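Long-range contact in Non-structural protein 3 (Porcine deltacoronavirus, PDB 6LN0), which is a multidomain coronavirus replicase component that carries a macro domain, probably an ADP-ribose-binding module, and a papain-like protease that probably cleaves the viral polyprotein: residues A[9-20]-A[143-154]. Sequence-based numbering, arbitrary orientation.
Sequences PSPTKVELVVGE and PSDIGRVTLVTM
E15 and R148 join hands across two neighbouring parallel strands, 10-17 and 146-152. The guanidinium grips the carboxylate side-on: NE of R148 lies 2.8 Å from OE2 of E15, while NH1 of R148 reaches OE1 of E15 over a longer 3.3 Å. The fit is skewed, the two planes standing 58° apart. R148 runs extended from CG to NE, with CG anti to the backbone N (chi1 173°), a reach that suits a long arginine beginning two residues before T150, the residue paired with E15. T150 OG1 lies above one guanidinium face, offset toward its rim.

The opposite face of the sheet is apolar: CG1 of V14 meets CD1 of L151 at 3.3 Å, and the branched aliphatic V14, L16 and L151 suit this side because helix side chains lie against it. Between the two faces runs a parallel ladder in which E15 N binds V149 O at 2.7 Å and E15 O accepts L151 N at 2.9 Å. V17 N donates to L151 O almost straight (170°). Between S10 and K13 a beta bulge shifts the register; G147 there has positive phi, which favours glycine.

Farther out, H116 binds T150 OG1, and the backbone oxygen of K25 receives R148 NH2. Strand 10-17 edges the macro-domain sheet, with 146-152 between it and 117-120; helices 131-141 and 158-165 pack over V14, L16 and L151, the first through L135 and F138, the second bringing W162 onto V14 and L16.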
ATOM      1  N   PRO A   9       2.536 -35.288  -6.164  1.00 83.31           N
ATOM      2  CA  PRO A   9       2.642 -33.824  -6.104  1.00 80.68           C
ATOM      3  C   PRO A   9       2.451 -33.183  -4.736  1.00 81.35           C
ATOM      4  O   PRO A   9       1.695 -33.672  -3.891  1.00 82.82           O
ATOM      5  CB  PRO A   9       1.546 -33.383  -7.081  1.00 80.19           C
ATOM      6  CG  PRO A   9       1.633 -34.429  -8.178  1.00 79.51           C
ATOM      7  CD  PRO A   9       2.100 -35.736  -7.502  1.00 83.60           C
ATOM      8  N   SER A  10       3.167 -32.075  -4.532  1.00 80.76           N
ATOM      9  CA  SER A  10       3.187 -31.291  -3.305  1.00 76.69           C
ATOM     10  C   SER A  10       3.725 -29.916  -3.659  1.00 81.58           C
ATOM     11  O   SER A  10       4.538 -29.802  -4.579  1.00 80.71           O
ATOM     12  CB  SER A  10       4.065 -31.944  -2.230  1.00 78.43           C
ATOM     13  OG  SER A  10       3.305 -32.828  -1.431  1.00 78.58           O
ATOM     14  N   PRO A  11       3.280 -28.860  -2.981  1.00 83.24           N
ATOM     15  CA  PRO A  11       3.811 -27.525  -3.288  1.00 81.84           C
ATOM     16  C   PRO A  11       5.326 -27.526  -3.151  1.00 79.28           C
ATOM     17  O   PRO A  11       5.862 -28.015  -2.156  1.00 79.42           O
ATOM     18  CB  PRO A  11       3.146 -26.632  -2.234  1.00 83.49           C
ATOM     19  CG  PRO A  11       2.793 -27.591  -1.111  1.00 81.61           C
ATOM     20  CD  PRO A  11       2.367 -28.837  -1.826  1.00 79.43           C
ATOM     21  N   THR A  12       6.019 -27.000  -4.168  1.00 76.67           N
ATOM     22  CA  THR A  12       7.478 -27.059  -4.159  1.00 76.41           C
ATOM     23  C   THR A  12       8.058 -26.179  -3.070  1.00 78.31           C
ATOM     24  O   THR A  12       7.665 -25.018  -2.916  1.00 81.00           O
ATOM     25  CB  THR A  12       8.078 -26.623  -5.486  1.00 75.80           C
ATOM     26  OG1 THR A  12       7.966 -25.205  -5.614  1.00 83.55           O
ATOM     27  CG2 THR A  12       7.395 -27.268  -6.591  1.00 74.04           C
ATOM     28  N   LYS A  13       9.010 -26.736  -2.328  1.00 74.72           N
ATOM     29  CA  LYS A  13       9.809 -25.979  -1.371  1.00 74.52           C
ATOM     30  C   LYS A  13      11.275 -26.274  -1.679  1.00 73.36           C
ATOM     31  O   LYS A  13      11.829 -27.296  -1.259  1.00 70.74           O
ATOM     32  CB  LYS A  13       9.421 -26.310   0.068  1.00 75.55           C
ATOM     33  CG  LYS A  13       8.013 -25.777   0.448  1.00 84.71           C
ATOM     34  CD  LYS A  13       7.814 -24.277   0.089  1.00 79.54           C
ATOM     35  CE  LYS A  13       7.024 -23.502   1.158  1.00 75.24           C
ATOM     36  NZ  LYS A  13       5.585 -23.289   0.800  1.00 81.25           N
ATOM     37  N   VAL A  14      11.868 -25.369  -2.459  1.00 72.60           N
ATOM     38  CA  VAL A  14      13.274 -25.415  -2.822  1.00 65.49           C
ATOM     39  C   VAL A  14      14.134 -25.175  -1.590  1.00 71.95           C
ATOM     40  O   VAL A  14      13.774 -24.390  -0.703  1.00 77.37           O
ATOM     41  CB  VAL A  14      13.531 -24.347  -3.894  1.00 59.84           C
ATOM     42  CG1 VAL A  14      14.994 -24.213  -4.191  1.00 60.33           C
ATOM     43  CG2 VAL A  14      12.737 -24.652  -5.132  1.00 61.67           C
ATOM     44  N   GLU A  15      15.278 -25.849  -1.523  1.00 65.78           N
ATOM     45  CA  GLU A  15      16.261 -25.573  -0.488  1.00 66.94           C
ATOM     46  C   GLU A  15      17.650 -25.559  -1.114  1.00 75.29           C
ATOM     47  O   GLU A  15      17.973 -26.398  -1.964  1.00 76.64           O
ATOM     48  CB  GLU A  15      16.187 -26.596   0.658  1.00 74.42           C
ATOM     49  CG  GLU A  15      16.808 -27.968   0.360  1.00 75.74           C
ATOM     50  CD  GLU A  15      16.151 -29.100   1.149  1.00 83.78           C
ATOM     51  OE1 GLU A  15      16.721 -29.528   2.181  1.00 83.72           O
ATOM     52  OE2 GLU A  15      15.060 -29.563   0.734  1.00 86.14           O
ATOM     53  N   LEU A  16      18.462 -24.585  -0.711  1.00 73.92           N
ATOM     54  CA  LEU A  16      19.803 -24.405  -1.250  1.00 66.52           C
ATOM     55  C   LEU A  16      20.787 -24.784  -0.158  1.00 76.08           C
ATOM     56  O   LEU A  16      20.932 -24.058   0.831  1.00 78.92           O
ATOM     57  CB  LEU A  16      20.019 -22.974  -1.717  1.00 66.90           C
ATOM     58  CG  LEU A  16      21.130 -22.821  -2.743  1.00 68.89           C
ATOM     59  CD1 LEU A  16      20.801 -21.685  -3.665  1.00 69.10           C
ATOM     60  CD2 LEU A  16      22.440 -22.564  -2.049  1.00 74.40           C
ATOM     61  N   VAL A  17      21.462 -25.911  -0.340  1.00 77.37           N
ATOM     62  CA  VAL A  17      22.311 -26.480   0.695  1.00 74.91           C
ATOM     63  C   VAL A  17      23.778 -26.213   0.372  1.00 78.68           C
ATOM     64  O   VAL A  17      24.192 -26.101  -0.795  1.00 70.85           O
ATOM     65  CB  VAL A  17      21.994 -27.980   0.862  1.00 76.66           C
ATOM     66  CG1 VAL A  17      23.026 -28.682   1.726  1.00 76.19           C
ATOM     67  CG2 VAL A  17      20.604 -28.123   1.474  1.00 74.83           C
ATOM     68  N   VAL A  18      24.570 -26.109   1.441  1.00 85.45           N
ATOM     69  CA  VAL A  18      25.906 -25.524   1.456  1.00 84.58           C
ATOM     70  C   VAL A  18      26.978 -26.446   0.868  1.00 80.78           C
ATOM     71  O   VAL A  18      27.420 -26.239  -0.270  1.00 78.90           O
ATOM     72  CB  VAL A  18      26.245 -25.110   2.902  1.00 85.53           C
ATOM     73  CG1 VAL A  18      25.619 -23.762   3.208  1.00 78.41           C
ATOM     74  CG2 VAL A  18      25.723 -26.156   3.912  1.00 75.94           C
ATOM     75  N   GLY A  19      27.396 -27.472   1.634  1.00 84.37           N
ATOM     76  CA  GLY A  19      28.591 -28.256   1.345  1.00 88.25           C
ATOM     77  C   GLY A  19      28.502 -29.200   0.161  1.00 84.63           C
ATOM     78  O   GLY A  19      27.716 -28.993  -0.767  1.00 87.93           O
ATOM     79  N   GLU A  20      29.314 -30.259   0.184  1.00 86.91           N
ATOM     80  CA  GLU A  20      29.418 -31.124  -0.992  1.00 83.42           C
ATOM     81  C   GLU A  20      28.444 -32.305  -0.950  1.00 79.14           C
ATOM     82  O   GLU A  20      27.794 -32.577   0.054  1.00 76.30           O
ATOM     83  CB  GLU A  20      30.854 -31.625  -1.194  1.00 76.86           C
ATOM     84  CG  GLU A  20      31.081 -32.474  -2.495  1.00 82.55           C
ATOM     85  CD  GLU A  20      30.423 -31.899  -3.792  1.00 88.52           C
ATOM     86  OE1 GLU A  20      29.238 -31.501  -3.795  1.00 93.30           O
ATOM     87  OE2 GLU A  20      31.098 -31.876  -4.852  1.00 89.64           O
ATOM     88  N   PRO A 143       8.837 -26.515 -11.889  1.00 75.36           N
ATOM     89  CA  PRO A 143       7.383 -26.607 -11.762  1.00 72.05           C
ATOM     90  C   PRO A 143       6.942 -26.325 -10.337  1.00 75.86           C
ATOM     91  O   PRO A 143       7.738 -26.329  -9.398  1.00 76.06           O
ATOM     92  CB  PRO A 143       7.064 -28.044 -12.166  1.00 72.34           C
ATOM     93  CG  PRO A 143       8.227 -28.437 -13.043  1.00 75.91           C
ATOM     94  CD  PRO A 143       9.421 -27.751 -12.444  1.00 71.05           C
ATOM     95  N   SER A 144       5.630 -26.100 -10.179  1.00 70.17           N
ATOM     96  CA  SER A 144       5.059 -25.647  -8.911  1.00 74.34           C
ATOM     97  C   SER A 144       4.638 -26.780  -7.981  1.00 78.51           C
ATOM     98  O   SER A 144       4.401 -26.531  -6.793  1.00 80.16           O
ATOM     99  CB  SER A 144       3.854 -24.738  -9.176  1.00 78.38           C
ATOM    100  OG  SER A 144       3.038 -25.248 -10.221  1.00 77.09           O
ATOM    101  N   ASP A 145       4.588 -28.021  -8.465  1.00 75.93           N
ATOM    102  CA  ASP A 145       4.030 -29.125  -7.692  1.00 77.05           C
ATOM    103  C   ASP A 145       5.044 -30.235  -7.430  1.00 82.21           C
ATOM    104  O   ASP A 145       4.653 -31.358  -7.103  1.00 82.76           O
ATOM    105  CB  ASP A 145       2.804 -29.694  -8.406  1.00 79.16           C
ATOM    106  CG  ASP A 145       3.108 -30.133  -9.829  1.00 79.06           C
ATOM    107  OD1 ASP A 145       4.035 -29.565 -10.450  1.00 80.11           O
ATOM    108  OD2 ASP A 145       2.413 -31.044 -10.332  1.00 80.75           O
ATOM    109  N   ILE A 146       6.337 -29.946  -7.538  1.00 76.44           N
ATOM    110  CA  ILE A 146       7.368 -30.976  -7.495  1.00 74.33           C
ATOM    111  C   ILE A 146       8.098 -30.892  -6.154  1.00 75.96           C
ATOM    112  O   ILE A 146       9.324 -30.747  -6.094  1.00 76.07           O
ATOM    113  CB  ILE A 146       8.290 -30.820  -8.725  1.00 73.07           C
ATOM    114  CG1 ILE A 146       9.513 -31.731  -8.714  1.00 74.35           C
ATOM    115  CG2 ILE A 146       8.721 -29.373  -8.922  1.00 77.20           C
ATOM    116  CD1 ILE A 146      10.379 -31.504  -9.916  1.00 68.20           C
ATOM    117  N   GLY A 147       7.325 -30.944  -5.066  1.00 72.67           N
ATOM    118  CA  GLY A 147       7.795 -31.094  -3.695  1.00 70.71           C
ATOM    119  C   GLY A 147       9.138 -30.519  -3.301  1.00 69.16           C
ATOM    120  O   GLY A 147       9.518 -29.424  -3.722  1.00 72.14           O
ATOM    121  N   ARG A 148       9.866 -31.266  -2.479  1.00 69.04           N
ATOM    122  CA  ARG A 148      11.153 -30.809  -1.971  1.00 70.80           C
ATOM    123  C   ARG A 148      12.240 -30.926  -3.046  1.00 70.22           C
ATOM    124  O   ARG A 148      12.341 -31.951  -3.732  1.00 67.31           O
ATOM    125  CB  ARG A 148      11.519 -31.623  -0.735  1.00 67.51           C
ATOM    126  CG  ARG A 148      12.902 -31.366  -0.212  1.00 71.99           C
ATOM    127  CD  ARG A 148      13.388 -32.532   0.655  1.00 70.19           C
ATOM    128  NE  ARG A 148      14.716 -32.254   1.191  1.00 73.65           N
ATOM    129  CZ  ARG A 148      15.693 -33.150   1.330  1.00 76.38           C
ATOM    130  NH1 ARG A 148      16.859 -32.763   1.827  1.00 77.31           N
ATOM    131  NH2 ARG A 148      15.514 -34.422   0.990  1.00 70.04           N
ATOM    132  N   VAL A 149      13.038 -29.862  -3.205  1.00 68.83           N
ATOM    133  CA  VAL A 149      14.129 -29.803  -4.185  1.00 68.22           C
ATOM    134  C   VAL A 149      15.377 -29.232  -3.521  1.00 67.65           C
ATOM    135  O   VAL A 149      15.298 -28.263  -2.760  1.00 70.98           O
ATOM    136  CB  VAL A 149      13.770 -28.949  -5.421  1.00 61.67           C
ATOM    137  CG1 VAL A 149      14.911 -28.986  -6.417  1.00 58.12           C
ATOM    138  CG2 VAL A 149      12.500 -29.449  -6.056  1.00 64.59           C
ATOM    139  N   THR A 150      16.535 -29.804  -3.841  1.00 66.60           N
ATOM    140  CA  THR A 150      17.789 -29.469  -3.180  1.00 62.86           C
ATOM    141  C   THR A 150      18.813 -29.037  -4.214  1.00 61.98           C
ATOM    142  O   THR A 150      19.205 -29.836  -5.069  1.00 63.90           O
ATOM    143  CB  THR A 150      18.323 -30.672  -2.405  1.00 65.03           C
ATOM    144  OG1 THR A 150      17.439 -30.981  -1.324  1.00 69.60           O
ATOM    145  CG2 THR A 150      19.708 -30.376  -1.868  1.00 62.49           C
ATOM    146  N   LEU A 151      19.258 -27.790  -4.132  1.00 62.31           N
ATOM    147  CA  LEU A 151      20.414 -27.349  -4.896  1.00 60.61           C
ATOM    148  C   LEU A 151      21.640 -27.329  -4.005  1.00 60.99           C
ATOM    149  O   LEU A 151      21.550 -27.191  -2.783  1.00 65.23           O
ATOM    150  CB  LEU A 151      20.226 -25.964  -5.499  1.00 69.38           C
ATOM    151  CG  LEU A 151      18.897 -25.588  -6.107  1.00 68.65           C
ATOM    152  CD1 LEU A 151      18.152 -24.944  -4.991  1.00 69.80           C
ATOM    153  CD2 LEU A 151      19.125 -24.600  -7.230  1.00 64.26           C
ATOM    154  N   VAL A 152      22.796 -27.442  -4.644  1.00 61.14           N
ATOM    155  CA  VAL A 152      24.055 -27.676  -3.957  1.00 67.32           C
ATOM    156  C   VAL A 152      25.077 -26.696  -4.500  1.00 64.71           C
ATOM    157  O   VAL A 152      25.226 -26.565  -5.722  1.00 59.11           O
ATOM    158  CB  VAL A 152      24.545 -29.126  -4.137  1.00 64.90           C
ATOM    159  CG1 VAL A 152      25.930 -29.301  -3.507  1.00 68.22           C
ATOM    160  CG2 VAL A 152      23.536 -30.104  -3.538  1.00 57.47           C
ATOM    161  N   THR A 153      25.802 -26.035  -3.592  1.00 71.30           N
ATOM    162  CA  THR A 153      26.634 -24.907  -3.993  1.00 80.14           C
ATOM    163  C   THR A 153      28.123 -25.110  -3.670  1.00 78.54           C
ATOM    164  O   THR A 153      28.890 -25.508  -4.553  1.00 76.97           O
ATOM    165  CB  THR A 153      26.057 -23.619  -3.364  1.00 75.44           C
ATOM    166  OG1 THR A 153      26.878 -22.492  -3.684  1.00 80.86           O
ATOM    167  CG2 THR A 153      25.845 -23.734  -1.824  1.00 77.88           C
ATOM    168  N   MET A 154      28.530 -24.869  -2.415  1.00 79.76           N
ATOM    169  CA  MET A 154      29.934 -24.679  -2.004  1.00 86.26           C
ATOM    170  C   MET A 154      30.524 -23.353  -2.507  1.00 86.10           C
ATOM    171  O   MET A 154      31.702 -23.281  -2.860  1.00 87.79           O
ATOM    172  CB  MET A 154      30.817 -25.846  -2.434  1.00 85.78           C
ATOM    173  CG  MET A 154      30.799 -27.028  -1.509  1.00 83.97           C
ATOM    174  SD  MET A 154      32.100 -28.114  -2.061  1.00 90.75           S
ATOM    175  CE  MET A 154      32.360 -27.525  -3.741  1.00 82.64           C
TER